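Local coordinates for protein putative ribose 5-phosphate isomerase (Leishmania infantum, PDB 6FXW) that probably interconverts ribose 5-phosphate and ribulose 5-phosphate as a type B isomerase of the pentose phosphate pathway, at residues 69-75 with 111-117. Residues are numbered along the deposited sequence; the frame is centred on the assembly and turned at random.
With SO4 (sulfate ion), chain B.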
loop_
_atom_site.group_PDB
_atom_site.type_symbol
_atom_site.label_atom_id
_atom_site.label_comp_id
_atom_site.label_asym_id
_atom_site.label_seq_id
_atom_site.Cartn_x
_atom_site.Cartn_y
_atom_site.Cartn_z
ATOM N N ILE A 69 -6.796 -17.627 -8.353
ATOM C CA ILE A 69 -5.789 -16.713 -7.787
ATOM C C ILE A 69 -4.590 -16.803 -8.678
ATOM O O ILE A 69 -4.084 -17.913 -8.885
ATOM C CB ILE A 69 -5.487 -17.113 -6.345
ATOM C CG1 ILE A 69 -6.767 -17.049 -5.489
ATOM C CG2 ILE A 69 -4.443 -16.192 -5.794
ATOM C CD1 ILE A 69 -6.573 -17.557 -4.048
ATOM N N LEU A 70 -4.035 -15.691 -9.151
ATOM C CA LEU A 70 -2.876 -15.644 -9.988
ATOM C C LEU A 70 -1.801 -14.778 -9.316
ATOM O O LEU A 70 -2.106 -13.692 -8.849
ATOM C CB LEU A 70 -3.202 -15.097 -11.361
ATOM C CG LEU A 70 -4.031 -16.016 -12.244
ATOM C CD1 LEU A 70 -4.435 -15.299 -13.516
ATOM C CD2 LEU A 70 -3.223 -17.240 -12.575
ATOM N N VAL A 71 -0.592 -15.297 -9.256
ATOM C CA VAL A 71 0.522 -14.680 -8.505
ATOM C C VAL A 71 1.710 -14.519 -9.453
ATOM O O VAL A 71 2.195 -15.485 -10.074
ATOM C CB VAL A 71 0.891 -15.501 -7.299
ATOM C CG1 VAL A 71 1.822 -14.671 -6.417
ATOM C CG2 VAL A 71 -0.246 -16.033 -6.524
ATOM N N CYS A 72 2.204 -13.296 -9.590
ATOM C CA CYS A 72 3.476 -12.983 -10.299
ATOM C C CYS A 72 4.274 -12.055 -9.406
ATOM O O CYS A 72 3.908 -11.847 -8.230
ATOM C CB CYS A 72 3.346 -12.557 -11.756
ATOM S SG CYS A 72 2.507 -11.013 -11.995
ATOM N N GLY A 73 5.304 -11.417 -9.942
ATOM C CA GLY A 73 6.037 -10.527 -9.090
ATOM C C GLY A 73 5.186 -9.372 -8.548
ATOM O O GLY A 73 5.306 -9.007 -7.360
ATOM N N THR A 74 4.310 -8.796 -9.366
ATOM C CA THR A 74 3.496 -7.638 -8.968
ATOM C C THR A 74 2.008 -7.882 -9.041
ATOM O O THR A 74 1.216 -7.087 -8.572
ATOM C CB THR A 74 3.749 -6.459 -9.898
ATOM O OG1 THR A 74 3.349 -6.821 -11.216
ATOM C CG2 THR A 74 5.188 -6.031 -9.859
ATOM N N GLY A 75 1.575 -8.964 -9.710
ATOM C CA GLY A 75 0.223 -9.179 -10.079
ATOM C C GLY A 75 -0.180 -8.620 -11.435
ATOM O O GLY A 75 -1.272 -8.927 -11.949
ATOM N N LEU A 111 -8.422 -13.259 -8.607
ATOM C CA LEU A 111 -7.637 -12.379 -7.767
ATOM C C LEU A 111 -6.217 -12.426 -8.330
ATOM O O LEU A 111 -5.613 -13.521 -8.396
ATOM C CB LEU A 111 -7.659 -12.885 -6.377
ATOM C CG LEU A 111 -6.616 -12.354 -5.385
ATOM C CD1 LEU A 111 -6.796 -10.817 -5.185
ATOM C CD2 LEU A 111 -6.703 -13.149 -4.099
ATOM N N CYS A 112 -5.593 -11.261 -8.598
ATOM C CA CYS A 112 -4.208 -11.172 -9.030
ATOM C C CYS A 112 -3.398 -10.449 -7.951
ATOM O O CYS A 112 -3.812 -9.413 -7.489
ATOM C CB CYS A 112 -4.118 -10.432 -10.323
ATOM S SG CYS A 112 -4.975 -11.253 -11.684
ATOM N N ILE A 113 -2.344 -11.078 -7.510
ATOM C CA ILE A 113 -1.488 -10.538 -6.443
ATOM C C ILE A 113 0.002 -10.594 -6.842
ATOM O O ILE A 113 0.456 -11.471 -7.669
ATOM C CB ILE A 113 -1.688 -11.237 -5.122
ATOM C CG1 ILE A 113 -1.505 -12.723 -5.292
ATOM C CG2 ILE A 113 -3.080 -10.914 -4.616
ATOM C CD1 ILE A 113 -1.601 -13.479 -3.908
ATOM N N GLY A 114 0.841 -9.767 -6.189
ATOM C CA GLY A 114 2.263 -9.757 -6.371
ATOM C C GLY A 114 2.995 -10.195 -5.162
ATOM O O GLY A 114 2.753 -9.643 -4.067
ATOM N N VAL A 115 3.831 -11.186 -5.294
ATOM C CA VAL A 115 4.600 -11.678 -4.162
ATOM C C VAL A 115 5.865 -10.863 -3.927
ATOM O O VAL A 115 6.439 -10.924 -2.809
ATOM C CB VAL A 115 4.918 -13.136 -4.463
ATOM C CG1 VAL A 115 5.847 -13.343 -5.609
ATOM C CG2 VAL A 115 5.366 -13.908 -3.265
ATOM N N ARG A 116 6.316 -10.032 -4.883
ATOM C CA ARG A 116 7.466 -9.165 -4.662
ATOM C C ARG A 116 7.007 -7.781 -4.171
ATOM O O ARG A 116 7.870 -6.963 -3.754
ATOM C CB ARG A 116 8.301 -8.999 -5.922
ATOM C CG ARG A 116 8.884 -10.304 -6.388
ATOM C CD ARG A 116 9.579 -10.086 -7.712
ATOM N NE ARG A 116 10.117 -11.372 -8.188
ATOM C CZ ARG A 116 10.464 -11.587 -9.412
ATOM N NH1 ARG A 116 10.179 -10.712 -10.363
ATOM N NH2 ARG A 116 11.023 -12.749 -9.700
ATOM N N THR A 117 5.685 -7.533 -4.100
ATOM C CA THR A 117 5.085 -6.235 -3.699
ATOM C C THR A 117 4.308 -6.361 -2.415
ATOM O O THR A 117 4.448 -5.526 -1.521
ATOM C CB THR A 117 4.241 -5.646 -4.812
ATOM O OG1 THR A 117 3.399 -6.738 -5.246
ATOM C CG2 THR A 117 5.052 -5.195 -5.998
HETATM S S SO4 B . 12.052 -11.954 -13.626
HETATM O O1 SO4 B . 13.502 -11.519 -13.550
HETATM O O2 SO4 B . 11.786 -12.945 -12.583
HETATM O O3 SO4 B . 11.294 -10.613 -13.376
HETATM O O4 SO4 B . 11.883 -12.508 -14.939
HETATM O O HOH W 1 0.885 -6.029 -6.075
#
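Gly73, Thr74 and Gly75 fold back over Gly114 at the end of a parallel strand pair, and the two backbones close up until the CA atoms of Thr74 and Gly114 lie 3.6 Å apart. Both sides meet here through bare backbone: Gly114 CA lies against the carbonyl carbon of Thr74, and Gly75 CA is 3.3 Å from Ile113 O. The turn is fastened by Arg116 N, which reaches Gly73 O at 2.9 Å, directed at an in-plane lone pair of that oxygen. One water donates to Thr74 O and also hydrogen-bonds Thr117 OG1, joining the two loops.

Before the turn, strands 69-72 and 111-114 run parallel, their axes 22° apart. Leu70 receives from Ile113 N and donates to Leu111 O; Cys72 likewise receives from Val115 N and donates to Ile113 O. These are neighbouring central strands of the five-stranded parallel, Rossmann-like sheet of the LacAB/RpiB family, with strand 6-12 beyond 67-72. On the face carrying Ile69 and Val71, Ile113 CG1 sits between its own N and carbonyl carbon (chi1 54°), which brings it to 3.7 Å from Val71 CG2. Val71 CG1 meets Val115 CB at 4.0 Å, the two side chains roughly perpendicular; helix 120-131 packs on Leu111, Ile113 and Val115. On the other face Leu70 CB approaches Cys112 SG, and Met78 of helix 76-83 touches both residues.

Arg116 passes Gly73, with CD 3.8 Å from Gly73 CA, and its extended chain carries the guanidinium to a sulfate probably picked up on crystallisation. The sulfur lies in the guanidinium plane at its edge. Arg116 NH2 bonds sulfate O2 at 3.0 Å, and Arg116 NH1 bonds sulfate O3, both nearly straight; His14 and, from the third subunit, Arg140 and Arg144 also bind the ion, which probably marks the pocket for the substrate phosphate, as in other type B isomerases.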